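Local structure of intracellular exo-alpha-(1->5)-L-arabinofuranosidase (Bifidobacterium longum, 2Y2W) at residues D[105-110]-D[162-167]; D[248-253]-D[277-282]; D[266-271]-D[318-323]; D[334-339]-D[399-404]. The protein hydrolyses terminal alpha-L-arabinofuranosyl bonds in arabinans and arabinoxylan, as a family 51 glycoside hydrolase that takes part in breaking down the plant cell wall. All coordinates share one frame; numbering follows the deposited sequence.

Contact 1: D[105-110]-D[162-167]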
loop_
_atom_site.group_PDB
_atom_site.type_symbol
_atom_site.label_atom_id
_atom_site.label_comp_id
_atom_site.label_asym_id
_atom_site.label_seq_id
_atom_site.Cartn_x
_atom_site.Cartn_y
_atom_site.Cartn_z
ATOM N N VAL D 105 -32.443 20.769 -0.573
ATOM C CA VAL D 105 -31.381 19.763 -0.594
ATOM C C VAL D 105 -31.816 18.556 0.242
ATOM O O VAL D 105 -32.309 18.712 1.359
ATOM C CB VAL D 105 -30.038 20.334 -0.058
ATOM C CG1 VAL D 105 -28.917 19.303 -0.182
ATOM C CG2 VAL D 105 -29.659 21.619 -0.797
ATOM N N THR D 106 -31.630 17.359 -0.312
ATOM C CA THR D 106 -32.072 16.117 0.327
ATOM C C THR D 106 -30.914 15.285 0.870
ATOM O O THR D 106 -31.082 14.521 1.821
ATOM C CB THR D 106 -32.843 15.235 -0.664
ATOM O OG1 THR D 106 -32.025 15.003 -1.818
ATOM C CG2 THR D 106 -34.152 15.897 -1.086
ATOM N N CYS D 107 -29.750 15.423 0.244
ATOM C CA CYS D 107 -28.585 14.601 0.552
ATOM C C CYS D 107 -27.324 15.423 0.348
ATOM O O CYS D 107 -27.156 16.058 -0.687
ATOM C CB CYS D 107 -28.563 13.363 -0.349
ATOM S SG CYS D 107 -27.137 12.279 -0.122
ATOM N N VAL D 108 -26.440 15.409 1.340
ATOM C CA VAL D 108 -25.235 16.236 1.306
ATOM C C VAL D 108 -23.972 15.382 1.378
ATOM O O VAL D 108 -23.837 14.522 2.253
ATOM C CB VAL D 108 -25.222 17.288 2.448
ATOM C CG1 VAL D 108 -24.042 18.239 2.287
ATOM C CG2 VAL D 108 -26.524 18.072 2.481
ATOM N N ARG D 109 -23.053 15.634 0.451
ATOM C CA ARG D 109 -21.789 14.911 0.376
ATOM C C ARG D 109 -20.756 15.538 1.315
ATOM O O ARG D 109 -20.614 16.764 1.372
ATOM C CB ARG D 109 -21.290 14.884 -1.070
ATOM C CG ARG D 109 -20.078 14.006 -1.319
ATOM C CD ARG D 109 -19.939 13.710 -2.797
ATOM N NE ARG D 109 -18.704 12.994 -3.099
ATOM C CZ ARG D 109 -17.644 13.541 -3.685
ATOM N NH1 ARG D 109 -17.660 14.819 -4.042
ATOM N NH2 ARG D 109 -16.565 12.804 -3.917
ATOM N N TYR D 110 -20.046 14.682 2.048
ATOM C CA TYR D 110 -19.151 15.100 3.127
ATOM C C TYR D 110 -18.063 14.042 3.324
ATOM O O TYR D 110 -18.335 12.853 3.153
ATOM C CB TYR D 110 -19.963 15.272 4.416
ATOM C CG TYR D 110 -19.180 15.773 5.614
ATOM C CD1 TYR D 110 -18.900 17.130 5.774
ATOM C CD2 TYR D 110 -18.730 14.889 6.591
ATOM C CE1 TYR D 110 -18.182 17.591 6.868
ATOM C CE2 TYR D 110 -18.012 15.340 7.689
ATOM C CZ TYR D 110 -17.742 16.691 7.823
ATOM O OH TYR D 110 -17.030 17.141 8.913
ATOM N N GLU D 162 -29.909 13.493 4.213
ATOM C CA GLU D 162 -29.132 12.259 4.215
ATOM C C GLU D 162 -27.644 12.596 4.074
ATOM O O GLU D 162 -27.292 13.626 3.494
ATOM C CB GLU D 162 -29.592 11.395 3.041
ATOM C CG GLU D 162 -29.008 9.989 2.960
ATOM C CD GLU D 162 -29.472 9.240 1.716
ATOM O OE1 GLU D 162 -30.341 9.763 0.981
ATOM O OE2 GLU D 162 -28.966 8.122 1.469
ATOM N N ILE D 163 -26.780 11.734 4.608
ATOM C CA ILE D 163 -25.327 11.918 4.506
ATOM C C ILE D 163 -24.714 10.996 3.456
ATOM O O ILE D 163 -24.999 9.798 3.428
ATOM C CB ILE D 163 -24.604 11.687 5.860
ATOM C CG1 ILE D 163 -25.117 12.664 6.919
ATOM C CG2 ILE D 163 -23.085 11.822 5.698
ATOM C CD1 ILE D 163 -24.650 12.356 8.324
ATOM N N MET D 164 -23.878 11.571 2.598
ATOM C CA MET D 164 -23.087 10.806 1.645
ATOM C C MET D 164 -21.615 10.889 2.060
ATOM O O MET D 164 -20.929 11.876 1.779
ATOM C CB MET D 164 -23.298 11.342 0.228
ATOM C CG MET D 164 -22.863 10.388 -0.871
ATOM S SD MET D 164 -22.627 11.220 -2.453
ATOM C CE MET D 164 -24.308 11.676 -2.882
ATOM N N LEU D 165 -21.141 9.853 2.746
ATOM C CA LEU D 165 -19.829 9.902 3.386
ATOM C C LEU D 165 -18.709 9.405 2.486
ATOM O O LEU D 165 -18.744 8.278 2.001
ATOM C CB LEU D 165 -19.840 9.132 4.711
ATOM C CG LEU D 165 -18.697 9.361 5.706
ATOM C CD1 LEU D 165 -18.403 10.842 5.920
ATOM C CD2 LEU D 165 -19.024 8.693 7.032
ATOM N N ALA D 166 -17.720 10.266 2.271
ATOM C CA ALA D 166 -16.543 9.924 1.488
ATOM C C ALA D 166 -15.400 9.530 2.415
ATOM O O ALA D 166 -15.173 10.179 3.442
ATOM C CB ALA D 166 -16.138 11.088 0.612
ATOM N N VAL D 167 -14.690 8.464 2.055
ATOM C CA VAL D 167 -13.541 8.004 2.841
ATOM C C VAL D 167 -12.224 8.255 2.112
ATOM O O VAL D 167 -12.182 8.279 0.879
ATOM C CB VAL D 167 -13.650 6.504 3.249
ATOM C CG1 VAL D 167 -14.717 6.310 4.328
ATOM C CG2 VAL D 167 -13.922 5.613 2.036
#
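Cys107 to Tyr110 and Glu162 to Leu165 pair in parallel register, with strand axes 4.7 Å apart at closest approach and 24° between their directions. They are the second and third strands of the eight-stranded (beta/alpha)8 barrel, joined by a ladder of backbone bonds that runs from Glu162 N to Thr106 O (2.9 Å) as far as Ala166 N to Tyr110 O (2.8 Å). Cys107, Arg109, Glu162 and Met164 share one face of the sheet; Val108, Tyr110, Ile163 and Leu165 take the other, where helix 149-159 packs against them, the ring of Tyr110 stacks on Phe152 and its hydroxyl bonds to His70. Leucine suits its place beside that ring: the two side chains lie alongside each other, and Leu165 CD1 meets the ring edge at CD2 of Tyr110 (4.1 Å). Inside the barrel, the extended chain of Arg109 carries its guanidinium to Glu340, the probable nucleophile, and to Asn214, which probably binds the arabinofuranose. Methionine is a fitting neighbour, flexible and without charge. With CG anti to the backbone N (chi1 -163°) and a bend at chi3, its thioether comes up beside the arginine, Met164 SD lying 3.7 Å from Arg109 CD and near the guanidinium plane, at its edge.

Contact 2: D[248-253]-D[277-282]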
loop_
_atom_site.group_PDB
_atom_site.type_symbol
_atom_site.label_atom_id
_atom_site.label_comp_id
_atom_site.label_asym_id
_atom_site.label_seq_id
_atom_site.Cartn_x
_atom_site.Cartn_y
_atom_site.Cartn_z
ATOM N N LEU D 248 -25.560 -1.216 2.133
ATOM C CA LEU D 248 -24.759 -0.074 1.703
ATOM C C LEU D 248 -24.875 0.168 0.206
ATOM O O LEU D 248 -25.061 -0.768 -0.573
ATOM C CB LEU D 248 -23.285 -0.260 2.073
ATOM C CG LEU D 248 -22.835 -0.179 3.535
ATOM C CD1 LEU D 248 -21.316 -0.217 3.589
ATOM C CD2 LEU D 248 -23.372 1.057 4.261
ATOM N N GLU D 249 -24.763 1.434 -0.184
ATOM C CA GLU D 249 -24.756 1.827 -1.586
ATOM C C GLU D 249 -23.453 2.572 -1.874
ATOM O O GLU D 249 -23.242 3.682 -1.388
ATOM C CB GLU D 249 -25.987 2.678 -1.913
ATOM C CG GLU D 249 -27.308 1.982 -1.577
ATOM C CD GLU D 249 -28.535 2.841 -1.841
ATOM O OE1 GLU D 249 -28.478 4.069 -1.607
ATOM O OE2 GLU D 249 -29.567 2.274 -2.271
ATOM N N LEU D 250 -22.583 1.946 -2.663
ATOM C CA LEU D 250 -21.190 2.383 -2.785
ATOM C C LEU D 250 -20.847 3.038 -4.120
ATOM O O LEU D 250 -21.212 2.536 -5.186
ATOM C CB LEU D 250 -20.248 1.209 -2.505
ATOM C CG LEU D 250 -20.469 0.504 -1.162
ATOM C CD1 LEU D 250 -19.697 -0.802 -1.101
ATOM C CD2 LEU D 250 -20.106 1.405 0.013
ATOM N N VAL D 251 -20.129 4.156 -4.035
ATOM C CA VAL D 251 -19.779 4.970 -5.202
ATOM C C VAL D 251 -18.290 4.860 -5.526
ATOM O O VAL D 251 -17.440 5.124 -4.672
ATOM C CB VAL D 251 -20.132 6.469 -4.986
ATOM C CG1 VAL D 251 -19.994 7.250 -6.289
ATOM C CG2 VAL D 251 -21.534 6.628 -4.414
ATOM N N ALA D 252 -17.990 4.470 -6.763
ATOM C CA ALA D 252 -16.621 4.458 -7.269
ATOM C C ALA D 252 -16.319 5.763 -7.986
ATOM O O ALA D 252 -17.203 6.344 -8.621
ATOM C CB ALA D 252 -16.411 3.291 -8.209
ATOM N N CYS D 253 -15.073 6.221 -7.872
ATOM C CA CYS D 253 -14.609 7.410 -8.582
ATOM C C CYS D 253 -14.632 7.161 -10.083
ATOM O O CYS D 253 -14.133 6.140 -10.560
ATOM C CB CYS D 253 -13.185 7.787 -8.162
ATOM S SG CYS D 253 -12.951 8.201 -6.423
ATOM N N ASN D 277 -19.820 -5.334 -6.221
ATOM C CA ASN D 277 -20.047 -4.624 -4.960
ATOM C C ASN D 277 -20.231 -3.117 -5.113
ATOM O O ASN D 277 -20.252 -2.378 -4.123
ATOM C CB ASN D 277 -18.925 -4.937 -3.968
ATOM C CG ASN D 277 -18.781 -6.421 -3.708
ATOM O OD1 ASN D 277 -17.759 -7.019 -4.037
ATOM N ND2 ASN D 277 -19.810 -7.027 -3.129
ATOM N N LEU D 278 -20.369 -2.669 -6.357
ATOM C CA LEU D 278 -20.603 -1.259 -6.643
ATOM C C LEU D 278 -22.051 -1.003 -7.025
ATOM O O LEU D 278 -22.739 -1.886 -7.546
ATOM C CB LEU D 278 -19.667 -0.756 -7.748
ATOM C CG LEU D 278 -18.187 -0.569 -7.398
ATOM C CD1 LEU D 278 -17.409 -0.213 -8.648
ATOM C CD2 LEU D 278 -17.989 0.489 -6.313
ATOM N N ASP D 279 -22.500 0.217 -6.763
ATOM C CA ASP D 279 -23.868 0.616 -7.036
ATOM C C ASP D 279 -23.906 1.877 -7.895
ATOM O O ASP D 279 -24.842 2.086 -8.669
ATOM C CB ASP D 279 -24.609 0.835 -5.717
ATOM C CG ASP D 279 -24.619 -0.409 -4.843
ATOM O OD1 ASP D 279 -25.448 -1.310 -5.102
ATOM O OD2 ASP D 279 -23.798 -0.484 -3.897
ATOM N N PHE D 280 -22.874 2.705 -7.756
ATOM C CA PHE D 280 -22.780 3.964 -8.479
ATOM C C PHE D 280 -21.406 4.163 -9.098
ATOM O O PHE D 280 -20.421 3.559 -8.670
ATOM C CB PHE D 280 -23.059 5.142 -7.545
ATOM C CG PHE D 280 -24.502 5.297 -7.164
ATOM C CD1 PHE D 280 -25.358 6.073 -7.938
ATOM C CD2 PHE D 280 -24.998 4.690 -6.015
ATOM C CE1 PHE D 280 -26.694 6.236 -7.580
ATOM C CE2 PHE D 280 -26.334 4.842 -5.648
ATOM C CZ PHE D 280 -27.184 5.617 -6.432
ATOM N N VAL D 281 -21.366 5.012 -10.120
ATOM C CA VAL D 281 -20.123 5.551 -10.655
ATOM C C VAL D 281 -20.266 7.075 -10.668
ATOM O O VAL D 281 -21.310 7.601 -11.053
ATOM C CB VAL D 281 -19.780 4.963 -12.057
ATOM C CG1 VAL D 281 -20.911 5.197 -13.065
ATOM C CG2 VAL D 281 -18.448 5.503 -12.573
ATOM N N SER D 282 -19.227 7.774 -10.219
ATOM C CA SER D 282 -19.295 9.223 -10.040
ATOM C C SER D 282 -18.928 9.986 -11.306
ATOM O O SER D 282 -18.018 9.594 -12.033
ATOM C CB SER D 282 -18.394 9.672 -8.885
ATOM O OG SER D 282 -17.039 9.743 -9.292
#
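Leu250 is bonded at both its backbone N-H and its carbonyl oxygen, by Asp279 and, at the oxygen, by Phe280 as well. The N-H gives a nearly straight bond to Asp279 OD2 (3.0 Å, 167°), which it meets on the anti side of the carboxylate, while the oxygen accepts two donors, Asp279 N in the carbonyl plane and Phe280 N tilted from it, each at 3.1 Å from Leu250 O. The carboxylate thus supplies an acceptor where strand 280-287 is only beginning, and a short side chain with CG beside its own backbone N (chi1 -59°) suits the task. With an alanine here the N-H of Leu250 would probably lose its acceptor, and the start of the strand would be less firmly fixed. Farther along, the parallel ladder takes over: Ala252 N reaches Phe280 O (3.2 Å) from above the carbonyl plane, and Ser282 N meets Ala252 O (2.9 Å) nearly head-on. Outside partners serve others: Gly254 N the Ser282 hydroxyl, Arg62 the Glu249 carboxylate, Tyr230 OH the N-H of Cys253, and Lys332 NZ the carbonyl of Leu278.

Apolar groups fill in on both faces. The small methyl of Ala252 fits against both branches of Leu278, with CB 3.7 Å from CD1, and the branched Val251 sets CG2 against Phe280 CB at 3.8 Å. These are strands five and six of the (beta/alpha)8 barrel, joined through helix 265-274 in a beta-alpha-beta crossover. Leu278 and Val281 pack on that helix, Leu250 on helix 227-244, while strands 209-212 and 335-341 continue the sheet.

Contact 3: D[266-271]-D[318-323]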
loop_
_atom_site.group_PDB
_atom_site.type_symbol
_atom_site.label_atom_id
_atom_site.label_comp_id
_atom_site.label_asym_id
_atom_site.label_seq_id
_atom_site.Cartn_x
_atom_site.Cartn_y
_atom_site.Cartn_z
ATOM N N TRP D 266 -11.223 4.883 -17.969
ATOM C CA TRP D 266 -11.134 4.797 -16.516
ATOM C C TRP D 266 -12.324 4.014 -15.982
ATOM O O TRP D 266 -12.152 3.008 -15.295
ATOM C CB TRP D 266 -11.102 6.195 -15.890
ATOM C CG TRP D 266 -11.149 6.191 -14.388
ATOM C CD1 TRP D 266 -12.264 6.119 -13.599
ATOM C CD2 TRP D 266 -10.031 6.267 -13.496
ATOM N NE1 TRP D 266 -11.909 6.141 -12.272
ATOM C CE2 TRP D 266 -10.545 6.233 -12.180
ATOM C CE3 TRP D 266 -8.644 6.359 -13.681
ATOM C CZ2 TRP D 266 -9.719 6.288 -11.052
ATOM C CZ3 TRP D 266 -7.824 6.415 -12.559
ATOM C CH2 TRP D 266 -8.366 6.380 -11.263
ATOM N N GLU D 267 -13.523 4.485 -16.318
ATOM C CA GLU D 267 -14.773 3.867 -15.887
ATOM C C GLU D 267 -14.863 2.403 -16.303
ATOM O O GLU D 267 -15.235 1.551 -15.499
ATOM C CB GLU D 267 -15.973 4.646 -16.435
ATOM C CG GLU D 267 -16.214 6.005 -15.773
ATOM C CD GLU D 267 -15.345 7.124 -16.330
ATOM O OE1 GLU D 267 -14.510 6.878 -17.229
ATOM O OE2 GLU D 267 -15.501 8.268 -15.862
ATOM N N LYS D 268 -14.504 2.113 -17.550
ATOM C CA LYS D 268 -14.561 0.749 -18.066
ATOM C C LYS D 268 -13.708 -0.206 -17.235
ATOM O O LYS D 268 -14.201 -1.235 -16.776
ATOM C CB LYS D 268 -14.139 0.704 -19.534
ATOM C CG LYS D 268 -14.646 -0.521 -20.283
ATOM C CD LYS D 268 -14.632 -0.322 -21.798
ATOM C CE LYS D 268 -15.702 0.670 -22.266
ATOM N NZ LYS D 268 -15.257 2.093 -22.179
ATOM N N THR D 269 -12.441 0.151 -17.032
ATOM C CA THR D 269 -11.502 -0.684 -16.283
ATOM C C THR D 269 -11.932 -0.852 -14.823
ATOM O O THR D 269 -11.974 -1.973 -14.308
ATOM C CB THR D 269 -10.068 -0.114 -16.347
ATOM O OG1 THR D 269 -9.720 0.155 -17.710
ATOM C CG2 THR D 269 -9.060 -1.099 -15.761
ATOM N N VAL D 270 -12.262 0.265 -14.178
ATOM C CA VAL D 270 -12.630 0.280 -12.761
ATOM C C VAL D 270 -13.929 -0.487 -12.496
ATOM O O VAL D 270 -13.971 -1.358 -11.622
ATOM C CB VAL D 270 -12.701 1.737 -12.213
ATOM C CG1 VAL D 270 -13.440 1.807 -10.873
ATOM C CG2 VAL D 270 -11.300 2.318 -12.087
ATOM N N LEU D 271 -14.971 -0.179 -13.264
ATOM C CA LEU D 271 -16.280 -0.801 -13.062
ATOM C C LEU D 271 -16.310 -2.285 -13.434
ATOM O O LEU D 271 -17.009 -3.056 -12.789
ATOM C CB LEU D 271 -17.389 -0.029 -13.791
ATOM C CG LEU D 271 -17.631 1.435 -13.392
ATOM C CD1 LEU D 271 -18.684 2.069 -14.289
ATOM C CD2 LEU D 271 -18.014 1.586 -11.921
ATOM N N SER D 318 -22.403 6.045 -19.120
ATOM C CA SER D 318 -23.428 5.000 -19.150
ATOM C C SER D 318 -22.990 3.804 -19.989
ATOM O O SER D 318 -23.127 2.655 -19.562
ATOM C CB SER D 318 -24.745 5.554 -19.690
ATOM O OG SER D 318 -25.199 6.637 -18.898
ATOM N N ASP D 319 -22.457 4.086 -21.176
ATOM C CA ASP D 319 -21.967 3.053 -22.083
ATOM C C ASP D 319 -20.826 2.264 -21.444
ATOM O O ASP D 319 -20.738 1.041 -21.598
ATOM C CB ASP D 319 -21.518 3.689 -23.401
ATOM C CG ASP D 319 -21.040 2.667 -24.412
ATOM O OD1 ASP D 319 -21.845 1.798 -24.819
ATOM O OD2 ASP D 319 -19.857 2.742 -24.808
ATOM N N ALA D 320 -19.962 2.977 -20.723
ATOM C CA ALA D 320 -18.872 2.370 -19.961
ATOM C C ALA D 320 -19.409 1.508 -18.818
ATOM O O ALA D 320 -18.891 0.420 -18.558
ATOM C CB ALA D 320 -17.937 3.446 -19.430
ATOM N N ALA D 321 -20.448 2.004 -18.147
ATOM C CA ALA D 321 -21.120 1.266 -17.080
ATOM C C ALA D 321 -21.877 0.045 -17.612
ATOM O O ALA D 321 -21.931 -0.993 -16.946
ATOM C CB ALA D 321 -22.057 2.183 -16.312
ATOM N N ASP D 322 -22.449 0.179 -18.811
ATOM C CA ASP D 322 -23.167 -0.915 -19.470
ATOM C C ASP D 322 -22.238 -2.063 -19.839
ATOM O O ASP D 322 -22.572 -3.230 -19.621
ATOM C CB ASP D 322 -23.890 -0.420 -20.730
ATOM C CG ASP D 322 -25.147 0.376 -20.418
ATOM O OD1 ASP D 322 -25.664 0.279 -19.284
ATOM O OD2 ASP D 322 -25.622 1.105 -21.317
ATOM N N GLN D 323 -21.073 -1.727 -20.393
ATOM C CA GLN D 323 -20.103 -2.735 -20.822
ATOM C C GLN D 323 -19.484 -3.496 -19.655
ATOM O O GLN D 323 -19.031 -4.630 -19.821
ATOM C CB GLN D 323 -19.014 -2.122 -21.707
ATOM C CG GLN D 323 -19.471 -1.832 -23.133
ATOM C CD GLN D 323 -18.364 -2.015 -24.156
ATOM O OE1 GLN D 323 -17.280 -1.442 -24.027
ATOM N NE2 GLN D 323 -18.634 -2.813 -25.186
#
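Lys268 and Gln323 cross at the border between two helices whose segments run roughly parallel, their axes 8.3 Å apart and inclined at 27°. The lysine chain leaves CB with CG anti to the backbone N (chi1 -158°), and neither CB nor CG has a close partner across the contact. Bends at chi3 and chi4 then curl the chain along the groove between the helices: CD approaches the amide oxygen of Gln323, CE comes closer still, at 3.2 Å from Gln323 OE1, and the terminal NZ comes 4.1 Å from the methyl of Ala320. A long, flexible lysine suits this border, since its methylenes can lie against the neighbour while NZ stays 5.3 Å from Asp319 OD2, too far for a salt bridge, though the opposite charges may attract weakly. Helices 265-274 and 307-327 belong to the outer layer of the (beta/alpha)8 barrel, and between them small residues permit close approach. Ala320 CB meets Glu267 CB at 3.8 Å, beyond which the glutamate turns away and its carboxylate bonds to Ser255. Deeper in, alanine again keeps the surface low: Leu271 CD1 rests on the backbone of the other helix, 3.8 Å from Ala321 CA, with the Ala321 methyl beside it, while Leu271 also packs on Val281 of the barrel strand beneath.

Contact 4: D[334-339]-D[399-404]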
loop_
_atom_site.group_PDB
_atom_site.type_symbol
_atom_site.label_atom_id
_atom_site.label_comp_id
_atom_site.label_asym_id
_atom_site.label_seq_id
_atom_site.Cartn_x
_atom_site.Cartn_y
_atom_site.Cartn_z
ATOM N N ILE D 334 -25.395 -0.294 -12.923
ATOM C CA ILE D 334 -24.688 0.720 -12.155
ATOM C C ILE D 334 -25.293 2.073 -12.511
ATOM O O ILE D 334 -25.240 2.497 -13.668
ATOM C CB ILE D 334 -23.166 0.741 -12.476
ATOM C CG1 ILE D 334 -22.526 -0.647 -12.298
ATOM C CG2 ILE D 334 -22.445 1.826 -11.664
ATOM C CD1 ILE D 334 -22.582 -1.221 -10.890
ATOM N N ALA D 335 -25.878 2.736 -11.518
ATOM C CA ALA D 335 -26.429 4.076 -11.705
ATOM C C ALA D 335 -25.323 5.133 -11.709
ATOM O O ALA D 335 -24.223 4.901 -11.202
ATOM C CB ALA D 335 -27.464 4.385 -10.633
ATOM N N LEU D 336 -25.625 6.287 -12.294
ATOM C CA LEU D 336 -24.684 7.396 -12.348
ATOM C C LEU D 336 -24.903 8.351 -11.186
ATOM O O LEU D 336 -26.046 8.615 -10.793
ATOM C CB LEU D 336 -24.812 8.147 -13.676
ATOM C CG LEU D 336 -23.918 7.750 -14.857
ATOM C CD1 LEU D 336 -24.023 6.266 -15.214
ATOM C CD2 LEU D 336 -24.250 8.614 -16.064
ATOM N N SER D 337 -23.801 8.861 -10.643
ATOM C CA SER D 337 -23.841 9.814 -9.541
ATOM C C SER D 337 -23.056 11.076 -9.889
ATOM O O SER D 337 -21.829 11.114 -9.753
ATOM C CB SER D 337 -23.292 9.177 -8.260
ATOM O OG SER D 337 -23.387 10.065 -7.158
ATOM N N PHE D 338 -23.768 12.105 -10.343
ATOM C CA PHE D 338 -23.163 13.403 -10.639
ATOM C C PHE D 338 -22.855 14.174 -9.355
ATOM O O PHE D 338 -23.407 15.247 -9.110
ATOM C CB PHE D 338 -24.074 14.219 -11.561
ATOM C CG PHE D 338 -23.609 14.265 -12.986
ATOM C CD1 PHE D 338 -23.940 13.249 -13.874
ATOM C CD2 PHE D 338 -22.833 15.328 -13.441
ATOM C CE1 PHE D 338 -23.506 13.293 -15.195
ATOM C CE2 PHE D 338 -22.395 15.381 -14.758
ATOM C CZ PHE D 338 -22.732 14.363 -15.638
ATOM N N ASP D 339 -21.947 13.623 -8.552
ATOM C CA ASP D 339 -21.710 14.115 -7.195
ATOM C C ASP D 339 -20.873 15.394 -7.100
ATOM O O ASP D 339 -20.681 15.933 -6.009
ATOM C CB ASP D 339 -21.165 13.003 -6.281
ATOM C CG ASP D 339 -19.935 12.306 -6.846
ATOM O OD1 ASP D 339 -19.395 12.748 -7.882
ATOM O OD2 ASP D 339 -19.510 11.301 -6.237
ATOM N N CYS D 399 -32.632 11.249 -15.748
ATOM C CA CYS D 399 -32.692 10.746 -14.374
ATOM C C CYS D 399 -33.102 9.271 -14.298
ATOM O O CYS D 399 -33.420 8.760 -13.228
ATOM C CB CYS D 399 -33.581 11.634 -13.490
ATOM S SG CYS D 399 -35.364 11.431 -13.686
ATOM N N ASP D 400 -33.080 8.597 -15.443
ATOM C CA ASP D 400 -33.295 7.158 -15.510
ATOM C C ASP D 400 -32.002 6.418 -15.203
ATOM O O ASP D 400 -32.024 5.291 -14.704
ATOM C CB ASP D 400 -33.830 6.745 -16.891
ATOM C CG ASP D 400 -32.897 7.140 -18.037
ATOM O OD1 ASP D 400 -32.397 8.287 -18.050
ATOM O OD2 ASP D 400 -32.675 6.302 -18.936
ATOM N N ARG D 401 -30.880 7.060 -15.512
ATOM C CA ARG D 401 -29.566 6.483 -15.269
ATOM C C ARG D 401 -28.792 7.301 -14.241
ATOM O O ARG D 401 -27.940 6.765 -13.531
ATOM C CB ARG D 401 -28.781 6.363 -16.576
ATOM C CG ARG D 401 -27.640 5.358 -16.530
ATOM C CD ARG D 401 -28.153 3.930 -16.372
ATOM N NE ARG D 401 -27.069 2.985 -16.113
ATOM C CZ ARG D 401 -26.324 2.413 -17.057
ATOM N NH1 ARG D 401 -26.533 2.686 -18.343
ATOM N NH2 ARG D 401 -25.364 1.565 -16.716
ATOM N N VAL D 402 -29.091 8.595 -14.170
ATOM C CA VAL D 402 -28.527 9.463 -13.141
ATOM C C VAL D 402 -29.505 9.529 -11.969
ATOM O O VAL D 402 -30.449 10.323 -11.968
ATOM C CB VAL D 402 -28.208 10.881 -13.683
ATOM C CG1 VAL D 402 -27.616 11.760 -12.584
ATOM C CG2 VAL D 402 -27.253 10.799 -14.868
ATOM N N ARG D 403 -29.276 8.678 -10.977
ATOM C CA ARG D 403 -30.169 8.582 -9.827
ATOM C C ARG D 403 -29.689 9.421 -8.639
ATOM O O ARG D 403 -30.335 9.454 -7.591
ATOM C CB ARG D 403 -30.367 7.115 -9.425
ATOM C CG ARG D 403 -30.916 6.211 -10.536
ATOM C CD ARG D 403 -32.321 6.601 -10.994
ATOM N NE ARG D 403 -33.291 6.609 -9.899
ATOM C CZ ARG D 403 -34.584 6.886 -10.037
ATOM N NH1 ARG D 403 -35.087 7.176 -11.230
ATOM N NH2 ARG D 403 -35.380 6.867 -8.977
ATOM N N SER D 404 -28.557 10.097 -8.811
ATOM C CA SER D 404 -28.020 10.993 -7.789
ATOM C C SER D 404 -27.200 12.115 -8.407
ATOM O O SER D 404 -26.488 11.907 -9.388
ATOM C CB SER D 404 -27.162 10.224 -6.785
ATOM O OG SER D 404 -26.753 11.072 -5.726
HETATM O O HOH W 1 -24.665 12.697 -6.198
#
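Arg401 takes hold of Ile334 by hydrogen bonds from two nitrogens to a single carbonyl oxygen, NE at 3.1 Å and NH2 at 3.2 Å from Ile334 O, both from the same face of the carbonyl plane. A bend at chi2 (66°) turns the guanidinium back toward this oxygen, and its charge is also met by a salt bridge to Asp322. A leucine in its place would probably leave the Ile334 carbonyl without these two donors and Asp322 without its cationic mate. Among backbone bonds, Leu336 N to Arg401 O is short and straight (2.7 Å, 172°). Leu336 O receives a weak bond from Arg403 N, at the point where the register slips by one residue in a beta bulge between Leu336 and Ser337; pairing resumes with Phe338 N to Ser404 O (2.9 Å).

Water joins the two serines, whose small hydroxyls suit a shared partner: it lies 3.1 Å from Ser337 OG and 2.7 Å from Ser404 OG. Apolar contacts occupy the other face, where Val402 divides its methyls, CG2 against Leu336 CB (3.8 Å) and CG1 obliquely near the Phe338 ring. These strands are the seventh and eighth of the (beta/alpha)8 barrel. Helix 307-327 covers Leu336, Phe338 and Arg401, with Phe313 edge-to-face to Phe338, while strand 280-287 flanks strand 335-341.

How the contacts relate
Contacts 1, 2 and 4 are strand pairings of a single closed barrel, and contact 3 lies in its helical layer. Contacts 2 and 4, with centres 10 Å apart, are zipped together by probable hydrogen bonds such as Val281 O to Ser337 N (2.8 Å). Contact 3 is tied to both: Trp266 NE1 probably bonds to Cys253 O (2.8 Å), and Asp322 OD1 forms a salt bridge with Arg401 NH1 (2.7 Å). Across the interior, contacts 1 and 4 touch where Arg109 NE and Asp339 OD2 form a long, weak ion pair (3.7 Å), beside the probable nucleophile Glu340. Contact 3 is farther from the catalytic site, the side chain of Glu267 being about 10 Å from that of Glu215, the probable acid/base.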